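Local coordinates for estrogen receptor (Crassostrea gigas, PDB 4N1Y), which is a nuclear hormone receptor related to the steroid receptors and probably regulates transcription constitutively, without needing a hormone to switch it on, at residues P32-L37 and T113-E118; L67-H72 and R155-N160; L141-M146 and A190-L195. One frame throughout, in Å; residues are numbered along the deposited sequence.

Interaction 1 (P32-L37 and T113-E118)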
loop_
_atom_site.group_PDB
_atom_site.type_symbol
_atom_site.label_atom_id
_atom_site.label_comp_id
_atom_site.label_asym_id
_atom_site.label_seq_id
_atom_site.Cartn_x
_atom_site.Cartn_y
_atom_site.Cartn_z
ATOM N N PRO B 32 16.169 26.894 9.092
ATOM C CA PRO B 32 15.811 25.622 8.453
ATOM C C PRO B 32 16.081 25.472 6.960
ATOM O O PRO B 32 15.118 25.329 6.199
ATOM C CB PRO B 32 14.301 25.530 8.714
ATOM C CG PRO B 32 13.868 26.937 8.808
ATOM C CD PRO B 32 14.971 27.637 9.519
ATOM N N THR B 33 17.349 25.467 6.549
ATOM C CA THR B 33 17.645 25.140 5.156
ATOM C C THR B 33 17.291 23.675 4.878
ATOM O O THR B 33 17.047 22.889 5.801
ATOM C CB THR B 33 19.116 25.393 4.779
ATOM O OG1 THR B 33 19.965 24.561 5.572
ATOM C CG2 THR B 33 19.493 26.840 5.011
ATOM N N LYS B 34 17.233 23.327 3.598
ATOM C CA LYS B 34 16.923 21.968 3.187
ATOM C C LYS B 34 17.907 21.010 3.829
ATOM O O LYS B 34 17.517 20.033 4.478
ATOM C CB LYS B 34 16.965 21.835 1.666
ATOM C CG LYS B 34 16.765 20.422 1.174
ATOM C CD LYS B 34 16.850 20.326 -0.341
ATOM C CE LYS B 34 16.654 18.882 -0.797
ATOM N NZ LYS B 34 16.988 18.700 -2.236
ATOM N N VAL B 35 19.190 21.313 3.660
ATOM C CA VAL B 35 20.246 20.496 4.226
ATOM C C VAL B 35 20.163 20.443 5.750
ATOM O O VAL B 35 20.292 19.364 6.333
ATOM C CB VAL B 35 21.627 21.008 3.799
ATOM C CG1 VAL B 35 22.718 20.361 4.624
ATOM C CG2 VAL B 35 21.839 20.718 2.333
ATOM N N HIS B 36 19.902 21.581 6.394
ATOM C CA HIS B 36 19.891 21.615 7.857
ATOM C C HIS B 36 18.802 20.758 8.474
ATOM O O HIS B 36 19.059 20.011 9.422
ATOM C CB HIS B 36 19.723 23.040 8.373
ATOM C CG HIS B 36 19.861 23.157 9.859
ATOM N ND1 HIS B 36 20.917 22.606 10.554
ATOM C CD2 HIS B 36 19.071 23.752 10.784
ATOM C CE1 HIS B 36 20.774 22.859 11.843
ATOM N NE2 HIS B 36 19.663 23.554 12.010
ATOM N N LEU B 37 17.597 20.840 7.919
ATOM C CA LEU B 37 16.488 20.036 8.411
ATOM C C LEU B 37 16.699 18.564 8.111
ATOM O O LEU B 37 16.514 17.713 8.986
ATOM C CB LEU B 37 15.161 20.492 7.801
ATOM C CG LEU B 37 14.577 21.844 8.219
ATOM C CD1 LEU B 37 13.299 22.127 7.456
ATOM C CD2 LEU B 37 14.304 21.854 9.709
ATOM N N THR B 113 10.359 23.121 2.117
ATOM C CA THR B 113 11.794 23.414 2.178
ATOM C C THR B 113 12.645 22.185 1.896
ATOM O O THR B 113 13.625 22.270 1.146
ATOM C CB THR B 113 12.222 23.981 3.549
ATOM O OG1 THR B 113 11.479 25.172 3.840
ATOM C CG2 THR B 113 13.712 24.304 3.539
ATOM N N VAL B 114 12.254 21.052 2.486
ATOM C CA VAL B 114 12.990 19.795 2.352
ATOM C C VAL B 114 12.481 18.957 1.191
ATOM O O VAL B 114 12.889 17.808 1.030
ATOM C CB VAL B 114 12.915 18.929 3.628
ATOM C CG1 VAL B 114 13.599 19.629 4.779
ATOM C CG2 VAL B 114 11.468 18.606 3.983
ATOM N N GLU B 115 11.551 19.516 0.423
ATOM C CA GLU B 115 11.097 18.895 -0.813
ATOM C C GLU B 115 10.539 17.490 -0.593
ATOM O O GLU B 115 10.752 16.600 -1.417
ATOM C CB GLU B 115 12.259 18.867 -1.804
ATOM C CG GLU B 115 12.870 20.259 -1.984
ATOM C CD GLU B 115 14.118 20.270 -2.844
ATOM O OE1 GLU B 115 14.561 19.182 -3.268
ATOM O OE2 GLU B 115 14.680 21.369 -3.058
ATOM N N MET B 116 9.812 17.310 0.510
ATOM C CA MET B 116 9.169 16.041 0.824
ATOM C C MET B 116 7.679 16.250 1.010
ATOM O O MET B 116 7.040 15.635 1.874
ATOM C CB MET B 116 9.752 15.439 2.089
ATOM C CG MET B 116 11.221 15.167 1.989
ATOM S SD MET B 116 11.854 14.266 3.405
ATOM C CE MET B 116 11.105 12.670 3.116
ATOM N N THR B 117 7.127 17.156 0.224
ATOM C CA THR B 117 5.738 17.510 0.405
ATOM C C THR B 117 4.777 16.360 0.152
ATOM O O THR B 117 3.944 16.066 1.002
ATOM C CB THR B 117 5.368 18.687 -0.488
ATOM O OG1 THR B 117 6.063 19.857 -0.024
ATOM C CG2 THR B 117 3.915 18.955 -0.393
ATOM N N GLU B 118 4.918 15.686 -0.985
ATOM C CA GLU B 118 3.992 14.622 -1.374
ATOM C C GLU B 118 4.044 13.538 -0.320
ATOM O O GLU B 118 3.005 12.976 0.052
ATOM C CB GLU B 118 4.272 14.083 -2.797
ATOM C CG GLU B 118 4.962 12.724 -2.973
ATOM C CD GLU B 118 5.180 12.371 -4.464
ATOM O OE1 GLU B 118 4.648 13.093 -5.339
ATOM O OE2 GLU B 118 5.889 11.382 -4.766
#
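K34 crosses to E115 with its whole chain stretched out and closes a salt bridge of 2.7 Å between its NZ and E115 OE1. Its CG stands anti to the backbone N (chi1 175°), and every later torsion is extended too, which carries the ammonium from the first turn of helix 34-56 to the loop opposite. E115 is extended beyond CG as well, and the two chains meet at about a right angle. NZ approaches OE1 from above the carboxylate, 56° out of its plane. The root of the lysine is occupied too: CB of K34 rests 3.4 Å from the backbone O of T113.

Two helix ends face each other here, in the nuclear-receptor ligand-binding fold. T33 is the N-cap of helix 34-56, its OG1 accepting from H36 N at 3.1 Å. E115 closes helix 108-113 in a Schellman motif, and its positive phi of 58° turns the chain toward M116 and helix 117-132. The ammonium of K34 therefore lies near the C-terminal end of helix 108-113, a position that the helix dipole would be expected to favour.

Next to the charged pair the contact is apolar. L37 and V114 cross at about a right angle, V114 CG1 lying 3.5 Å from L37 CB and also touching L37 CD1. V114 CG1, set anti to its carbonyl carbon, is the branch that reaches L37. V114 also rests on L38, one residue further along helix 34-56. At the outer margin the methyl CG2 of T113 faces the backbone O of P32, while T113 OG1 turns back in a weak hydrogen bond to S109 O.

Interaction 2 (L67-H72 and R155-N160)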
loop_
_atom_site.group_PDB
_atom_site.type_symbol
_atom_site.label_atom_id
_atom_site.label_comp_id
_atom_site.label_asym_id
_atom_site.label_seq_id
_atom_site.Cartn_x
_atom_site.Cartn_y
_atom_site.Cartn_z
ATOM N N LEU B 67 17.431 -15.816 10.435
ATOM C CA LEU B 67 18.104 -14.514 10.457
ATOM C C LEU B 67 17.929 -13.741 9.170
ATOM O O LEU B 67 17.534 -12.573 9.201
ATOM C CB LEU B 67 19.591 -14.643 10.749
ATOM C CG LEU B 67 20.031 -14.848 12.197
ATOM C CD1 LEU B 67 20.759 -13.589 12.632
ATOM C CD2 LEU B 67 18.868 -15.117 13.132
ATOM N N SER B 68 18.190 -14.392 8.044
ATOM C CA SER B 68 18.013 -13.730 6.760
ATOM C C SER B 68 16.594 -13.101 6.626
ATOM O O SER B 68 16.449 -11.983 6.134
ATOM C CB SER B 68 18.291 -14.713 5.617
ATOM O OG SER B 68 17.084 -15.184 5.046
ATOM N N ASP B 69 15.560 -13.800 7.085
ATOM C CA ASP B 69 14.198 -13.285 6.950
ATOM C C ASP B 69 13.895 -12.196 7.995
ATOM O O ASP B 69 13.125 -11.269 7.725
ATOM C CB ASP B 69 13.183 -14.428 7.036
ATOM C CG ASP B 69 13.229 -15.342 5.810
ATOM O OD1 ASP B 69 13.772 -14.920 4.763
ATOM O OD2 ASP B 69 12.729 -16.485 5.891
ATOM N N GLN B 70 14.498 -12.299 9.178
ATOM C CA GLN B 70 14.408 -11.214 10.145
ATOM C C GLN B 70 14.952 -9.929 9.546
ATOM O O GLN B 70 14.298 -8.888 9.583
ATOM C CB GLN B 70 15.143 -11.553 11.432
ATOM C CG GLN B 70 14.501 -12.689 12.192
ATOM C CD GLN B 70 15.190 -12.952 13.494
ATOM O OE1 GLN B 70 15.650 -12.020 14.151
ATOM N NE2 GLN B 70 15.229 -14.211 13.908
ATOM N N VAL B 71 16.142 -10.003 8.969
ATOM C CA VAL B 71 16.701 -8.843 8.315
ATOM C C VAL B 71 15.773 -8.436 7.174
ATOM O O VAL B 71 15.447 -7.264 7.031
ATOM C CB VAL B 71 18.125 -9.109 7.791
ATOM C CG1 VAL B 71 18.575 -7.987 6.874
ATOM C CG2 VAL B 71 19.105 -9.293 8.964
ATOM N N HIS B 72 15.280 -9.407 6.411
ATOM C CA HIS B 72 14.516 -9.074 5.212
ATOM C C HIS B 72 13.263 -8.285 5.507
ATOM O O HIS B 72 12.973 -7.321 4.812
ATOM C CB HIS B 72 14.142 -10.320 4.422
ATOM C CG HIS B 72 13.304 -10.025 3.220
ATOM N ND1 HIS B 72 13.838 -9.561 2.038
ATOM C CD2 HIS B 72 11.972 -10.151 3.005
ATOM C CE1 HIS B 72 12.870 -9.385 1.157
ATOM N NE2 HIS B 72 11.729 -9.744 1.715
ATOM N N ARG B 155 6.914 -15.462 -0.975
ATOM C CA ARG B 155 7.243 -16.563 -0.073
ATOM C C ARG B 155 8.704 -16.610 0.360
ATOM O O ARG B 155 9.618 -16.724 -0.462
ATOM C CB ARG B 155 6.865 -17.870 -0.754
ATOM C CG ARG B 155 5.409 -18.205 -0.667
ATOM C CD ARG B 155 5.095 -19.434 -1.505
ATOM N NE ARG B 155 3.718 -19.853 -1.299
ATOM C CZ ARG B 155 3.326 -20.482 -0.203
ATOM N NH1 ARG B 155 4.234 -20.804 0.701
ATOM N NH2 ARG B 155 2.060 -20.834 -0.030
ATOM N N LEU B 156 8.903 -16.539 1.669
ATOM C CA LEU B 156 10.215 -16.681 2.285
ATOM C C LEU B 156 10.386 -18.060 2.945
ATOM O O LEU B 156 9.415 -18.776 3.154
ATOM C CB LEU B 156 10.418 -15.590 3.328
ATOM C CG LEU B 156 10.442 -14.138 2.876
ATOM C CD1 LEU B 156 10.381 -13.291 4.114
ATOM C CD2 LEU B 156 11.706 -13.837 2.084
ATOM N N ALA B 157 11.616 -18.417 3.291
ATOM C CA ALA B 157 11.872 -19.664 4.000
ATOM C C ALA B 157 11.000 -19.780 5.259
ATOM O O ALA B 157 10.493 -20.852 5.603
ATOM C CB ALA B 157 13.338 -19.764 4.351
ATOM N N SER B 158 10.826 -18.665 5.947
ATOM C CA SER B 158 10.086 -18.664 7.197
ATOM C C SER B 158 8.585 -18.462 6.971
ATOM O O SER B 158 7.878 -17.961 7.848
ATOM C CB SER B 158 10.642 -17.586 8.123
ATOM O OG SER B 158 12.024 -17.801 8.360
ATOM N N TYR B 159 8.110 -18.826 5.784
ATOM C CA TYR B 159 6.716 -18.608 5.411
ATOM C C TYR B 159 5.706 -19.031 6.478
ATOM O O TYR B 159 4.804 -18.270 6.814
ATOM C CB TYR B 159 6.399 -19.334 4.107
ATOM C CG TYR B 159 4.951 -19.222 3.696
ATOM C CD1 TYR B 159 4.489 -18.092 3.037
ATOM C CD2 TYR B 159 4.041 -20.245 3.965
ATOM C CE1 TYR B 159 3.171 -17.978 2.651
ATOM C CE2 TYR B 159 2.705 -20.138 3.576
ATOM C CZ TYR B 159 2.285 -18.997 2.925
ATOM O OH TYR B 159 0.979 -18.854 2.526
ATOM N N ASN B 160 5.870 -20.236 7.004
ATOM C CA ASN B 160 4.961 -20.780 8.002
ATOM C C ASN B 160 4.754 -19.932 9.212
ATOM O O ASN B 160 3.634 -19.597 9.590
ATOM C CB ASN B 160 5.496 -22.094 8.522
ATOM C CG ASN B 160 5.261 -23.181 7.593
ATOM O OD1 ASN B 160 4.343 -23.102 6.782
ATOM N ND2 ASN B 160 6.065 -24.237 7.693
HETATM O O HOH W 1 13.979 -16.514 2.744
#
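D69 and S158 carry the direct hydrogen bonds, both received by one carboxylate oxygen. The backbone N of S158 donates to D69 OD2 at 2.9 Å, nearly in line with the CG-OD2 bond. The hydroxyl S158 OG donates to the same oxygen, also at 2.9 Å, on the anti lone pair that points away from OD1. S158 OG is itself bonded to S66 N, just before helix 67-89, which ties the serine to the same helix start a second time.

The other carboxylate oxygen works through water: a molecule 2.6 Å from D69 OD1 donates to it and accepts from A157 N. S68 OG adds only a weak bond to OD1. The acid thus spans consecutive amides of the type I turn L156-Y159, one directly and one through solvent, where the chain enters helix 159-180; in this predominantly helical ligand-binding domain it pins that turn to the first turn of helix 67-89. With an alanine here, S158 N and OG would probably lose their shared acceptor and the bridging water one of its holds, leaving the turn freer to move.

The apolar part belongs to L156 and H72. L156 CD2 sits over one face of the imidazole in a CH-pi contact, 4.2 Å from the H72 ring centroid and 28° off its normal, while L156 CD1 lies 3.7 Å from H72 CD2. The chi1 of H72, 177°, puts CG anti to the backbone N and directs the imidazole toward the leucine, and its NE2 bonds to E152 OE2. R155, the residue before L156, makes a salt bridge through NH2 to E128 of the second subunit.

Interaction 3 (L141-M146 and A190-L195)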
loop_
_atom_site.group_PDB
_atom_site.type_symbol
_atom_site.label_atom_id
_atom_site.label_comp_id
_atom_site.label_asym_id
_atom_site.label_seq_id
_atom_site.Cartn_x
_atom_site.Cartn_y
_atom_site.Cartn_z
ATOM N N LEU B 141 0.282 -0.181 18.311
ATOM C CA LEU B 141 1.249 -1.237 18.575
ATOM C C LEU B 141 0.987 -2.447 17.665
ATOM O O LEU B 141 1.908 -3.002 17.064
ATOM C CB LEU B 141 1.197 -1.641 20.048
ATOM C CG LEU B 141 1.712 -0.534 20.972
ATOM C CD1 LEU B 141 1.712 -0.940 22.426
ATOM C CD2 LEU B 141 3.098 -0.137 20.554
ATOM N N LEU B 142 -0.272 -2.848 17.561
ATOM C CA LEU B 142 -0.618 -3.985 16.723
ATOM C C LEU B 142 -0.360 -3.643 15.271
ATOM O O LEU B 142 0.155 -4.447 14.505
ATOM C CB LEU B 142 -2.081 -4.374 16.936
ATOM C CG LEU B 142 -2.318 -4.965 18.332
ATOM C CD1 LEU B 142 -3.796 -5.272 18.535
ATOM C CD2 LEU B 142 -1.436 -6.213 18.576
ATOM N N LEU B 143 -0.664 -2.409 14.911
ATOM C CA LEU B 143 -0.484 -1.965 13.541
ATOM C C LEU B 143 0.969 -2.025 13.094
ATOM O O LEU B 143 1.257 -2.492 11.999
ATOM C CB LEU B 143 -0.997 -0.538 13.403
ATOM C CG LEU B 143 -2.493 -0.432 13.177
ATOM C CD1 LEU B 143 -2.889 0.996 13.317
ATOM C CD2 LEU B 143 -2.812 -0.914 11.781
ATOM N N GLN B 144 1.887 -1.556 13.928
ATOM C CA GLN B 144 3.273 -1.620 13.534
ATOM C C GLN B 144 3.698 -3.085 13.420
ATOM O O GLN B 144 4.369 -3.466 12.467
ATOM C CB GLN B 144 4.170 -0.805 14.467
ATOM C CG GLN B 144 3.857 -0.841 15.922
ATOM C CD GLN B 144 4.677 0.190 16.680
ATOM O OE1 GLN B 144 4.952 0.044 17.873
ATOM N NE2 GLN B 144 5.040 1.262 15.991
ATOM N N ALA B 145 3.291 -3.912 14.373
ATOM C CA ALA B 145 3.639 -5.327 14.318
ATOM C C ALA B 145 3.125 -5.910 13.003
ATOM O O ALA B 145 3.821 -6.667 12.303
ATOM C CB ALA B 145 3.070 -6.054 15.483
ATOM N N MET B 146 1.910 -5.511 12.656
ATOM C CA MET B 146 1.304 -5.928 11.409
ATOM C C MET B 146 2.090 -5.420 10.194
ATOM O O MET B 146 2.357 -6.176 9.258
ATOM C CB MET B 146 -0.134 -5.427 11.350
ATOM C CG MET B 146 -0.887 -5.984 10.200
ATOM S SD MET B 146 -0.684 -7.766 10.157
ATOM C CE MET B 146 -2.036 -8.233 11.209
ATOM N N ALA B 190 -11.514 0.155 7.977
ATOM C CA ALA B 190 -11.102 1.515 7.642
ATOM C C ALA B 190 -9.647 1.727 8.019
ATOM O O ALA B 190 -8.867 2.271 7.231
ATOM C CB ALA B 190 -11.964 2.534 8.341
ATOM N N VAL B 191 -9.277 1.279 9.216
ATOM C CA VAL B 191 -7.931 1.530 9.727
ATOM C C VAL B 191 -6.896 0.768 8.921
ATOM O O VAL B 191 -5.863 1.317 8.539
ATOM C CB VAL B 191 -7.808 1.164 11.204
ATOM C CG1 VAL B 191 -6.359 1.211 11.625
ATOM C CG2 VAL B 191 -8.627 2.127 12.044
ATOM N N LEU B 192 -7.188 -0.484 8.616
ATOM C CA LEU B 192 -6.296 -1.238 7.754
ATOM C C LEU B 192 -6.098 -0.531 6.409
ATOM O O LEU B 192 -4.998 -0.521 5.867
ATOM C CB LEU B 192 -6.856 -2.640 7.552
ATOM C CG LEU B 192 -6.739 -3.410 8.869
ATOM C CD1 LEU B 192 -7.115 -4.835 8.688
ATOM C CD2 LEU B 192 -5.314 -3.279 9.426
ATOM N N LEU B 193 -7.138 0.131 5.909
ATOM C CA LEU B 193 -7.028 0.841 4.639
ATOM C C LEU B 193 -5.992 1.956 4.711
ATOM O O LEU B 193 -5.406 2.317 3.698
ATOM C CB LEU B 193 -8.369 1.443 4.226
ATOM C CG LEU B 193 -9.480 0.531 3.711
ATOM C CD1 LEU B 193 -10.702 1.365 3.351
ATOM C CD2 LEU B 193 -9.016 -0.291 2.529
ATOM N N LEU B 194 -5.744 2.476 5.909
ATOM C CA LEU B 194 -4.705 3.475 6.064
ATOM C C LEU B 194 -3.348 2.920 5.700
ATOM O O LEU B 194 -2.498 3.635 5.153
ATOM C CB LEU B 194 -4.646 4.000 7.489
ATOM C CG LEU B 194 -5.890 4.755 7.911
ATOM C CD1 LEU B 194 -5.731 5.241 9.347
ATOM C CD2 LEU B 194 -6.165 5.888 6.952
ATOM N N LEU B 195 -3.160 1.630 5.964
ATOM C CA LEU B 195 -1.865 1.018 5.712
ATOM C C LEU B 195 -1.453 1.091 4.263
ATOM O O LEU B 195 -0.265 1.207 3.977
ATOM C CB LEU B 195 -1.839 -0.436 6.166
ATOM C CG LEU B 195 -1.849 -0.692 7.670
ATOM C CD1 LEU B 195 -1.737 -2.202 7.919
ATOM C CD2 LEU B 195 -0.734 0.056 8.376
#
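L143 meets V191, L192 and L195 without any flat group between them: no ring, amide or carboxylate lies in this contact, so there are no faces or edges to assign, and branched aliphatic ends do nearly all the touching. The centre of it is L143, whose two methyls are divided among three partners. CD1 of L143 lies 3.9 Å from V191 CG1, the branch that stands anti to the valine's backbone N. CD2 of L143 has that same V191 methyl nearby, and is also 4.2 Å from L192 CD2 and 4.1 Å from L195 CD2. The chi1 of L143, -84°, sets CG beside its backbone N and turns both methyls to the facing helix. L192 leaves its helix alongside the contact, and its CD2 end comes in to meet L143. One turn on, M146 CG comes within 4.5 Å of L195 CD1, a looser approach.

The segments 141-146 and 190-195, on helices 137-149 and 187-215 of the nuclear-receptor ligand-binding fold, cross at -44° with their axes 11.4 Å apart, so the aliphatic side chains span the distance between backbones. L135, from the loop before helix 137-149, also packs on L143 and V191. M146 reaches helix 159-180 at L169, L170 and I173. M146 and L195 both touch L193 of the second subunit, and L192 touches its P189, which places this buried core contact beside the dimer interface.

With no hydrogen bond or charge across it, the contact has nothing directional to fix its geometry; it rests on the fit of apolar groups and on the burial of all five side chains from water.

Interaction 3 is the core contact, centred about 10 Å from the centre of the chain, with all its touching residues buried; interactions 1 and 2 lie about 20 Å out, on opposite sides of that centre, and are only partly buried. Their chemistry follows: the two outer contacts fasten helix beginnings and loops with charged or hydrogen-bonded acids plus a small apolar patch, whereas the inner one is aliphatic throughout. No helix is common to two contacts, but interaction 3 draws on helices 137-149 and 187-215, the neighbours in sequence of helix 159-180, which starts in interaction 2. Interactions 2 and 3 both reach the second subunit; interaction 1 does not.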